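Local coordinates for protein adenine Deaminase (Enterococcus faecalis, PDB 2ICS) that deacetylates acetyl-(R)-mandelate with very low efficiency in vitro, as a zinc-dependent amidohydrolase with a binuclear metal centre that here also holds adenine, at residues T289-R294 and Y298-I303; T160-N165 and A192-D197; F64-L69 and I97-D102; Y5-K10 and K361-G366. One frame throughout, in Å; residues are numbered along the deposited sequence.

Contact 1: T289-R294 and Y298-I303; sequences TMEKLR and YDWPEI
R294 and W300 meet because the arginine swings CG anti to its backbone N (chi1 170°) and then bends at chi2, which lays its aliphatic part across the indole while W300 keeps its own CG beside the backbone N. R294 CG rides over one face of the indole, 3.5 Å from W300 CZ2, and R294 CD makes a CH-pi contact above the five-membered ring. The guanidinium plane stands 61° from the ring. Its NH1 donates to Y298 O at 3.0 Å, somewhat tilted from the carbonyl plane. R294 NE and W300 NE1 are both donors, and both find E355 OE1 on strand 350-364. Here helix 286-296 turns sharply into helix 300-305 of the TIM-barrel hydrolase: Y298 N, just past helix 286-296, bonds back to L293 O at 2.9 Å, and D299 with E302 forms the capping box that starts helix 300-305, E302 N to D299 OD1 being 2.9 Å and nearly straight. L293 CD2 sits over one face of the Y298 ring in a CH-pi contact, 3.6 Å from the centroid, while Y298 OH bonds to A266 N. I303 CD1 lies 3.7 Å from R294 CB, and I303 CG2 touches the methyl CE of selenomethionine M290 at 3.8 Å.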
# COMPACT_ATOMS: atom_id res chain seq x y z
N THR A 289 -10.77 -3.45 -1.46
CA THR A 289 -9.71 -4.20 -2.11
C THR A 289 -9.45 -5.45 -1.27
O THR A 289 -9.20 -6.53 -1.81
CB THR A 289 -8.43 -3.35 -2.19
OG1 THR A 289 -8.74 -2.09 -2.80
CG2 THR A 289 -7.38 -4.05 -3.05
N MSE A 290 -9.53 -5.31 0.04
CA MSE A 290 -9.33 -6.43 0.95
C MSE A 290 -10.43 -7.48 0.76
O MSE A 290 -10.17 -8.68 0.80
CB MSE A 290 -9.33 -5.92 2.40
CG MSE A 290 -8.15 -4.99 2.71
SE MSE A 290 -8.40 -3.98 4.36
CE MSE A 290 -8.25 -5.43 5.62
N GLU A 291 -11.66 -7.02 0.53
CA GLU A 291 -12.79 -7.92 0.32
C GLU A 291 -12.62 -8.67 -1.01
O GLU A 291 -13.16 -9.76 -1.19
CB GLU A 291 -14.11 -7.14 0.31
CG GLU A 291 -14.35 -6.35 1.59
CD GLU A 291 -15.50 -5.39 1.46
OE1 GLU A 291 -15.76 -4.92 0.33
OE2 GLU A 291 -16.14 -5.07 2.49
N LYS A 292 -11.87 -8.08 -1.94
CA LYS A 292 -11.65 -8.73 -3.22
C LYS A 292 -10.70 -9.92 -3.06
O LYS A 292 -10.90 -10.97 -3.66
CB LYS A 292 -11.10 -7.74 -4.25
CG LYS A 292 -12.13 -6.71 -4.69
CD LYS A 292 -11.58 -5.72 -5.71
CE LYS A 292 -12.64 -4.69 -6.08
NZ LYS A 292 -12.11 -3.57 -6.90
N LEU A 293 -9.66 -9.77 -2.25
CA LEU A 293 -8.75 -10.89 -2.04
C LEU A 293 -9.40 -11.92 -1.13
O LEU A 293 -8.99 -13.08 -1.09
CB LEU A 293 -7.43 -10.39 -1.46
CG LEU A 293 -6.71 -9.78 -2.66
CD1 LEU A 293 -6.17 -8.41 -2.33
CD2 LEU A 293 -5.63 -10.74 -3.14
N ARG A 294 -10.42 -11.49 -0.39
CA ARG A 294 -11.13 -12.41 0.48
C ARG A 294 -11.95 -13.32 -0.42
O ARG A 294 -11.96 -14.53 -0.24
CB ARG A 294 -12.06 -11.64 1.43
CG ARG A 294 -13.01 -12.54 2.23
CD ARG A 294 -12.27 -13.67 2.91
NE ARG A 294 -13.16 -14.54 3.67
CZ ARG A 294 -12.98 -15.85 3.81
NH1 ARG A 294 -11.95 -16.45 3.23
NH2 ARG A 294 -13.84 -16.57 4.52
N TYR A 298 -8.14 -15.67 -0.05
CA TYR A 298 -7.31 -15.39 1.13
C TYR A 298 -8.20 -15.39 2.38
O TYR A 298 -9.40 -15.14 2.27
CB TYR A 298 -6.64 -14.02 1.01
CG TYR A 298 -5.62 -13.85 -0.10
CD1 TYR A 298 -5.64 -14.67 -1.23
CD2 TYR A 298 -4.68 -12.82 -0.05
CE1 TYR A 298 -4.76 -14.45 -2.29
CE2 TYR A 298 -3.79 -12.59 -1.11
CZ TYR A 298 -3.84 -13.41 -2.22
OH TYR A 298 -3.00 -13.17 -3.28
N ASP A 299 -7.64 -15.67 3.55
CA ASP A 299 -8.43 -15.62 4.78
C ASP A 299 -8.17 -14.28 5.47
O ASP A 299 -7.13 -13.66 5.24
CB ASP A 299 -8.10 -16.79 5.74
CG ASP A 299 -6.65 -16.78 6.22
OD1 ASP A 299 -6.12 -15.71 6.60
OD2 ASP A 299 -6.03 -17.86 6.24
N TRP A 300 -9.11 -13.82 6.29
CA TRP A 300 -8.96 -12.53 6.95
C TRP A 300 -7.66 -12.29 7.71
O TRP A 300 -7.09 -11.20 7.63
CB TRP A 300 -10.17 -12.26 7.86
CG TRP A 300 -11.41 -11.95 7.07
CD1 TRP A 300 -12.56 -12.69 7.01
CD2 TRP A 300 -11.61 -10.84 6.17
NE1 TRP A 300 -13.45 -12.12 6.13
CE2 TRP A 300 -12.89 -10.98 5.61
CE3 TRP A 300 -10.82 -9.75 5.80
CZ2 TRP A 300 -13.41 -10.06 4.68
CZ3 TRP A 300 -11.33 -8.83 4.87
CH2 TRP A 300 -12.62 -9.00 4.32
N PRO A 301 -7.17 -13.29 8.46
CA PRO A 301 -5.92 -13.07 9.20
C PRO A 301 -4.75 -12.67 8.30
O PRO A 301 -4.02 -11.73 8.60
CB PRO A 301 -5.68 -14.42 9.88
CG PRO A 301 -7.10 -14.90 10.15
CD PRO A 301 -7.80 -14.56 8.85
N GLU A 302 -4.56 -13.37 7.18
CA GLU A 302 -3.45 -13.01 6.30
C GLU A 302 -3.75 -11.69 5.60
O GLU A 302 -2.84 -10.90 5.34
CB GLU A 302 -3.16 -14.15 5.30
CG GLU A 302 -4.26 -14.47 4.31
CD GLU A 302 -4.03 -15.80 3.62
OE1 GLU A 302 -2.86 -16.20 3.45
OE2 GLU A 302 -5.02 -16.46 3.23
N ILE A 303 -5.02 -11.44 5.30
CA ILE A 303 -5.42 -10.20 4.66
C ILE A 303 -4.99 -9.02 5.56
O ILE A 303 -4.35 -8.08 5.09
CB ILE A 303 -6.93 -10.15 4.43
CG1 ILE A 303 -7.31 -11.17 3.34
CG2 ILE A 303 -7.38 -8.75 4.02
CD1 ILE A 303 -8.81 -11.30 3.11

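Contact 2: T160-N165 and A192-D197; sequences TVIGDN and APPHLD
I162 pushes its CD1 methyl against the prolines P193 and P194, joining the end of the short helix 159-162 to the loop that runs from strand 186-189 into helix 196-202 of the TIM-barrel domain. The isoleucine takes an uncommon rotamer. CG1 stands between the backbone N and the carbonyl carbon (chi1 65°), the crowded position, and the chain then runs out extended (chi2 171°), carrying CD1 to that loop. CG2 is left beside the backbone N, and CD1 does nearly all the touching. The methyl meets the ring of P194 at CD, 3.6 Å away, with P194 CG only slightly farther, and it meets P193 at CG, 4.0 Å away. Both prolines follow cis peptide bonds. No hydrogen bond crosses the contact, which is a small apolar one.

Behind I162 the chain reverses in a type II' turn, closed by N165 N to I162 O at 2.9 Å, with G163 at positive phi. On the proline side N218 OD1 accepts from L196 N at the start of helix 196-202. T160, on the short helix 159-162, touches the bound adenine, and the I162 side chain lies about 7 Å from that of R156, by similarity the transition-state stabiliser. The closest approach of the CD1 methyl of I162 is to P193 O, at 3.3 Å.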
# COMPACT_ATOMS: atom_id res chain seq x y z
N THR A 160 3.45 3.41 -22.01
CA THR A 160 3.10 4.82 -22.07
C THR A 160 3.98 5.72 -21.20
O THR A 160 3.88 6.94 -21.28
CB THR A 160 1.62 5.05 -21.68
OG1 THR A 160 1.44 4.77 -20.28
CG2 THR A 160 0.71 4.13 -22.49
N VAL A 161 4.85 5.13 -20.40
CA VAL A 161 5.71 5.93 -19.53
C VAL A 161 7.12 6.14 -20.06
O VAL A 161 7.65 7.25 -20.00
CB VAL A 161 5.83 5.29 -18.12
CG1 VAL A 161 6.62 6.21 -17.20
CG2 VAL A 161 4.45 5.03 -17.54
N ILE A 162 7.72 5.07 -20.58
CA ILE A 162 9.10 5.09 -21.05
C ILE A 162 9.42 5.52 -22.47
O ILE A 162 10.59 5.60 -22.82
CB ILE A 162 9.74 3.71 -20.87
CG1 ILE A 162 9.02 2.71 -21.78
CG2 ILE A 162 9.67 3.28 -19.40
CD1 ILE A 162 9.70 1.35 -21.86
N GLY A 163 8.42 5.78 -23.30
CA GLY A 163 8.71 6.17 -24.67
C GLY A 163 9.62 5.15 -25.34
O GLY A 163 9.26 3.98 -25.46
N ASP A 164 10.80 5.58 -25.77
CA ASP A 164 11.75 4.69 -26.43
C ASP A 164 12.94 4.32 -25.55
O ASP A 164 13.88 3.67 -26.02
CB ASP A 164 12.29 5.34 -27.70
CG ASP A 164 11.19 5.74 -28.67
OD1 ASP A 164 10.45 4.85 -29.14
OD2 ASP A 164 11.08 6.95 -28.97
N ASN A 165 12.90 4.71 -24.28
CA ASN A 165 14.01 4.43 -23.38
C ASN A 165 14.12 3.01 -22.84
O ASN A 165 15.00 2.71 -22.03
CB ASN A 165 13.99 5.44 -22.23
CG ASN A 165 14.26 6.86 -22.70
OD1 ASN A 165 13.75 7.83 -22.13
ND2 ASN A 165 15.07 6.99 -23.74
N ALA A 192 3.87 -3.85 -22.40
CA ALA A 192 5.26 -3.85 -22.85
C ALA A 192 5.36 -2.76 -23.92
O ALA A 192 4.38 -2.43 -24.57
CB ALA A 192 5.62 -5.22 -23.44
N PRO A 193 6.56 -2.18 -24.10
CA PRO A 193 7.81 -2.47 -23.39
C PRO A 193 7.90 -1.76 -22.05
O PRO A 193 7.20 -0.78 -21.80
CB PRO A 193 8.87 -1.96 -24.36
CG PRO A 193 8.21 -0.72 -24.90
CD PRO A 193 6.79 -1.21 -25.19
N PRO A 194 8.78 -2.24 -21.16
CA PRO A 194 9.64 -3.40 -21.42
C PRO A 194 8.87 -4.69 -21.17
O PRO A 194 7.76 -4.67 -20.64
CB PRO A 194 10.78 -3.24 -20.42
CG PRO A 194 10.62 -1.81 -19.88
CD PRO A 194 9.14 -1.61 -19.88
N HIS A 195 9.46 -5.81 -21.56
CA HIS A 195 8.85 -7.11 -21.34
C HIS A 195 9.04 -7.45 -19.86
O HIS A 195 10.07 -7.12 -19.28
CB HIS A 195 9.51 -8.15 -22.24
CG HIS A 195 9.13 -8.02 -23.68
ND1 HIS A 195 7.86 -8.30 -24.13
CD2 HIS A 195 9.82 -7.58 -24.75
CE1 HIS A 195 7.79 -8.04 -25.43
NE2 HIS A 195 8.97 -7.60 -25.83
N LEU A 196 8.05 -8.09 -19.26
CA LEU A 196 8.10 -8.43 -17.85
C LEU A 196 9.37 -9.16 -17.42
O LEU A 196 9.97 -8.81 -16.41
CB LEU A 196 6.87 -9.26 -17.46
CG LEU A 196 6.71 -9.52 -15.95
CD1 LEU A 196 6.65 -8.20 -15.19
CD2 LEU A 196 5.44 -10.32 -15.72
N ASP A 197 9.77 -10.16 -18.19
CA ASP A 197 10.96 -10.94 -17.87
C ASP A 197 12.21 -10.08 -17.74
O ASP A 197 13.07 -10.33 -16.90
CB ASP A 197 11.17 -12.04 -18.91
CG ASP A 197 11.20 -11.51 -20.33
OD1 ASP A 197 10.26 -10.79 -20.72
OD2 ASP A 197 12.16 -11.81 -21.07

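Contact 3: F64-L69 and I97-D102; sequences FEKMAL and IHEFYD
F64 and F100 bury the most surface here, and each lays its CB over the other's ring. F100 CB stands above the centre of the F64 ring, 3.8 Å from the centroid and only 9° off the normal, while F64 CB lies over the F100 face toward its rim. Both side chains have CG anti to the backbone N (chi1 177° in F64), and they slide past each other in opposite directions. The planes are tilted by 30° with centroids 5.1 Å apart, and the rings themselves barely overlap, F64 CD2 to F100 CD1 being 3.6 Å. The far side of the F64 ring is occupied by its own chain: the type I turn F64-M67 folds back and brings M67 N over that face.

The loop thus packs onto helix 97-105 in this TIM-barrel domain, shortly after the zinc ligands H60 and H62. F149 also meets the F100 ring edge-to-face. E99 is the third partner. Its extended chain brings the carboxylate to the rim of F64, E99 CD lying in the ring plane, 3.9 Å from F64 CZ, with the two planes nearly perpendicular. K66 crosses the same carboxylate with CB and CG beside E99 OE2, but K66 NZ stays 4.4 Å from E99 OE2, beyond a salt bridge. The contact therefore rests on CH-pi and apolar packing, to which the opposite charges probably add a modest attraction.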
# COMPACT_ATOMS: atom_id res chain seq x y z
N PHE A 64 -1.26 13.74 -3.55
CA PHE A 64 -0.70 15.09 -3.60
C PHE A 64 -1.88 15.86 -4.21
O PHE A 64 -2.07 15.83 -5.43
CB PHE A 64 0.51 15.16 -4.53
CG PHE A 64 1.09 16.55 -4.68
CD1 PHE A 64 2.02 16.83 -5.68
CD2 PHE A 64 0.70 17.59 -3.82
CE1 PHE A 64 2.56 18.11 -5.83
CE2 PHE A 64 1.23 18.87 -3.96
CZ PHE A 64 2.16 19.14 -4.97
N GLU A 65 -2.65 16.54 -3.37
CA GLU A 65 -3.84 17.26 -3.83
C GLU A 65 -3.66 18.34 -4.90
O GLU A 65 -4.64 18.73 -5.55
CB GLU A 65 -4.60 17.84 -2.63
CG GLU A 65 -3.94 19.03 -1.95
CD GLU A 65 -4.80 19.64 -0.86
OE1 GLU A 65 -4.90 19.05 0.24
OE2 GLU A 65 -5.40 20.70 -1.10
N LYS A 66 -2.44 18.81 -5.10
CA LYS A 66 -2.19 19.85 -6.10
C LYS A 66 -1.83 19.33 -7.49
O LYS A 66 -1.71 20.12 -8.43
CB LYS A 66 -1.10 20.81 -5.62
CG LYS A 66 -1.52 21.68 -4.44
CD LYS A 66 -2.75 22.51 -4.78
CE LYS A 66 -3.07 23.50 -3.67
NZ LYS A 66 -1.95 24.45 -3.45
N MSE A 67 -1.66 18.02 -7.62
CA MSE A 67 -1.30 17.42 -8.91
C MSE A 67 -2.49 17.44 -9.87
O MSE A 67 -3.64 17.32 -9.45
CB MSE A 67 -0.80 15.98 -8.72
CG MSE A 67 -0.27 15.31 -9.98
SE MSE A 67 1.17 16.27 -10.86
CE MSE A 67 2.55 16.07 -9.52
N ALA A 68 -2.18 17.57 -11.15
CA ALA A 68 -3.17 17.65 -12.23
C ALA A 68 -4.39 16.75 -12.12
O ALA A 68 -5.40 17.12 -11.51
CB ALA A 68 -2.49 17.41 -13.57
N LEU A 69 -4.31 15.57 -12.71
CA LEU A 69 -5.43 14.63 -12.71
C LEU A 69 -5.26 13.54 -11.66
O LEU A 69 -6.20 13.18 -10.96
CB LEU A 69 -5.57 13.98 -14.09
CG LEU A 69 -5.40 14.87 -15.32
CD1 LEU A 69 -5.74 14.07 -16.57
CD2 LEU A 69 -6.30 16.10 -15.22
N ILE A 97 8.37 17.51 -4.52
CA ILE A 97 8.06 16.75 -3.31
C ILE A 97 7.93 17.63 -2.06
O ILE A 97 7.19 17.30 -1.13
CB ILE A 97 9.12 15.66 -3.08
CG1 ILE A 97 8.65 14.71 -1.98
CG2 ILE A 97 10.47 16.29 -2.74
CD1 ILE A 97 9.38 13.39 -1.97
N HIS A 98 8.65 18.75 -2.03
CA HIS A 98 8.58 19.66 -0.89
C HIS A 98 7.21 20.30 -0.78
O HIS A 98 6.66 20.42 0.32
CB HIS A 98 9.66 20.74 -1.02
CG HIS A 98 10.99 20.32 -0.46
ND1 HIS A 98 11.25 20.30 0.90
CD2 HIS A 98 12.11 19.87 -1.06
CE1 HIS A 98 12.47 19.85 1.10
NE2 HIS A 98 13.02 19.59 -0.07
N GLU A 99 6.64 20.72 -1.91
CA GLU A 99 5.32 21.33 -1.90
C GLU A 99 4.32 20.29 -1.40
O GLU A 99 3.36 20.62 -0.71
CB GLU A 99 4.94 21.78 -3.30
CG GLU A 99 3.71 22.67 -3.34
CD GLU A 99 3.19 22.87 -4.75
OE1 GLU A 99 4.00 22.79 -5.70
OE2 GLU A 99 1.98 23.13 -4.90
N PHE A 100 4.55 19.03 -1.76
CA PHE A 100 3.69 17.93 -1.35
C PHE A 100 3.88 17.67 0.14
O PHE A 100 2.91 17.50 0.88
CB PHE A 100 4.01 16.68 -2.18
CG PHE A 100 3.28 15.43 -1.75
CD1 PHE A 100 2.02 15.50 -1.17
CD2 PHE A 100 3.86 14.18 -1.95
CE1 PHE A 100 1.33 14.33 -0.80
CE2 PHE A 100 3.18 13.01 -1.59
CZ PHE A 100 1.91 13.09 -1.01
N TYR A 101 5.14 17.66 0.57
CA TYR A 101 5.47 17.42 1.97
C TYR A 101 4.79 18.40 2.92
O TYR A 101 4.27 18.00 3.96
CB TYR A 101 6.99 17.51 2.17
CG TYR A 101 7.42 17.37 3.61
CD1 TYR A 101 7.32 16.16 4.28
CD2 TYR A 101 7.94 18.47 4.30
CE1 TYR A 101 7.72 16.04 5.61
CE2 TYR A 101 8.34 18.36 5.63
CZ TYR A 101 8.23 17.15 6.28
OH TYR A 101 8.63 17.04 7.60
N ASP A 102 4.79 19.68 2.56
CA ASP A 102 4.17 20.70 3.40
C ASP A 102 2.68 20.46 3.60
O ASP A 102 2.16 20.63 4.70
CB ASP A 102 4.39 22.10 2.81
CG ASP A 102 5.86 22.50 2.78
OD1 ASP A 102 6.58 22.23 3.76
OD2 ASP A 102 6.28 23.10 1.77

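Contact 4: Y5-K10 and K361-G366; sequences YDLLIK and KTIIGG
The two strands face each other across a gap rather than pairing, with L7 and G366 the closest residues along the backbones, their CA atoms 7.1 Å apart, and no hydrogen bond between them. L7 and I9 come from alternate positions of their strand and therefore emerge on one side, toward the other segment. L7 has CG anti to its backbone N (chi1 -175°), and it extends CD2 to the CD1 methyl of I363, 4.0 Å away, in a tip-to-tip approach. I363 holds its CG1 beside the backbone N with chi2 extended (177°), which carries CD1 far from its own strand. I9 lies on the same side as L7, but the modelled closeness of its CD1 to the I363 methyl is doubtful. The L7 CD2 methyl lies in addition 3.8 Å from G366 O, the carbonyl beyond the strand end, where the chain turns through G365 and G366 at positive phi. This is plain apolar packing between two sheets, away from the annotated sites. D6 and L7 both face I24 in a classic beta bulge; the chain turns a corner at D6, and strand 5-13 pairs antiparallel with strand 19-25, while strand 42-45 flanks its other edge. Across the gap, strand 350-364 is followed by strand 367-370, whose I368 also touches L7.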
# COMPACT_ATOMS: atom_id res chain seq x y z
N TYR A 5 -2.22 5.90 31.99
CA TYR A 5 -2.06 5.83 30.55
C TYR A 5 -2.86 7.00 30.02
O TYR A 5 -3.60 7.64 30.77
CB TYR A 5 -2.65 4.53 29.98
CG TYR A 5 -2.01 3.25 30.46
CD1 TYR A 5 -0.66 2.99 30.23
CD2 TYR A 5 -2.77 2.28 31.11
CE1 TYR A 5 -0.07 1.79 30.64
CE2 TYR A 5 -2.19 1.07 31.52
CZ TYR A 5 -0.85 0.84 31.29
OH TYR A 5 -0.28 -0.36 31.69
N ASP A 6 -2.73 7.29 28.73
CA ASP A 6 -3.49 8.38 28.13
C ASP A 6 -4.76 7.79 27.54
O ASP A 6 -5.84 8.35 27.68
CB ASP A 6 -2.68 9.07 27.02
CG ASP A 6 -1.43 9.74 27.54
OD1 ASP A 6 -1.53 10.55 28.49
OD2 ASP A 6 -0.33 9.48 27.00
N LEU A 7 -4.63 6.63 26.89
CA LEU A 7 -5.77 5.98 26.28
C LEU A 7 -5.76 4.48 26.53
O LEU A 7 -4.70 3.85 26.54
CB LEU A 7 -5.78 6.24 24.77
CG LEU A 7 -7.00 5.70 24.02
CD1 LEU A 7 -8.26 6.36 24.54
CD2 LEU A 7 -6.85 5.96 22.53
N LEU A 8 -6.94 3.93 26.73
CA LEU A 8 -7.08 2.51 26.98
C LEU A 8 -8.25 1.98 26.17
O LEU A 8 -9.34 2.56 26.20
CB LEU A 8 -7.31 2.28 28.48
CG LEU A 8 -7.22 0.85 29.00
CD1 LEU A 8 -5.87 0.24 28.63
CD2 LEU A 8 -7.42 0.86 30.52
N ILE A 9 -8.03 0.90 25.44
CA ILE A 9 -9.06 0.30 24.60
C ILE A 9 -9.36 -1.10 25.12
O ILE A 9 -8.48 -1.96 25.16
CB ILE A 9 -8.57 0.24 23.14
CG1 ILE A 9 -8.16 1.65 22.69
CG2 ILE A 9 -9.66 -0.28 22.24
CD1 ILE A 9 -7.27 1.67 21.48
N LYS A 10 -10.61 -1.32 25.51
CA LYS A 10 -11.02 -2.59 26.08
C LYS A 10 -12.03 -3.37 25.25
O LYS A 10 -12.69 -2.81 24.37
CB LYS A 10 -11.63 -2.36 27.47
CG LYS A 10 -10.99 -1.24 28.26
CD LYS A 10 -9.94 -1.73 29.23
CE LYS A 10 -10.57 -2.50 30.39
NZ LYS A 10 -9.55 -2.87 31.41
N LYS A 361 -13.77 2.79 13.94
CA LYS A 361 -12.94 3.72 14.70
C LYS A 361 -11.52 3.62 14.19
O LYS A 361 -11.04 2.54 13.85
CB LYS A 361 -12.97 3.42 16.20
CG LYS A 361 -14.16 4.01 16.94
CD LYS A 361 -13.97 3.91 18.45
CE LYS A 361 -15.07 4.65 19.19
NZ LYS A 361 -16.42 4.10 18.88
N THR A 362 -10.84 4.76 14.14
CA THR A 362 -9.47 4.79 13.67
C THR A 362 -8.65 5.65 14.62
O THR A 362 -8.98 6.80 14.88
CB THR A 362 -9.38 5.35 12.24
OG1 THR A 362 -10.23 4.59 11.37
CG2 THR A 362 -7.95 5.28 11.72
N ILE A 363 -7.57 5.08 15.14
CA ILE A 363 -6.71 5.79 16.07
C ILE A 363 -5.39 6.08 15.39
O ILE A 363 -4.78 5.19 14.79
CB ILE A 363 -6.45 4.96 17.34
CG1 ILE A 363 -7.78 4.62 18.00
CG2 ILE A 363 -5.55 5.75 18.29
CD1 ILE A 363 -7.65 3.77 19.22
N ILE A 364 -4.94 7.33 15.49
CA ILE A 364 -3.70 7.75 14.88
C ILE A 364 -2.86 8.52 15.89
O ILE A 364 -3.30 9.54 16.42
CB ILE A 364 -3.97 8.67 13.67
CG1 ILE A 364 -4.88 7.96 12.66
CG2 ILE A 364 -2.65 9.09 13.04
CD1 ILE A 364 -5.15 8.76 11.38
N GLY A 365 -1.65 8.02 16.14
CA GLY A 365 -0.75 8.65 17.08
C GLY A 365 -1.42 8.85 18.43
O GLY A 365 -1.11 9.80 19.14
N GLY A 366 -2.35 7.96 18.77
CA GLY A 366 -3.04 8.08 20.04
C GLY A 366 -4.33 8.87 19.98
O GLY A 366 -5.08 8.89 20.96

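In the fold
Contact 4 joins residues near the two ends of the chain, and the other three contacts are nested within the loop it closes. It lies away from the annotated sites, and its centre is about 46 Å from that of contact 2, across the middle of the molecule. Contacts 3, 2 and 1 follow one another along the chain, and each has a side chain about 12 Å from a zinc ion or its ligands: F64 of contact 3 and I162 of contact 2 from a zinc ion, L293 of contact 1 from the side chains of the zinc ligands H60 and D272. None touches another; contacts 1 and 4 come closest, about 11 Å between nearest atoms. Only contact 2 includes an adenine-pocket residue, T160.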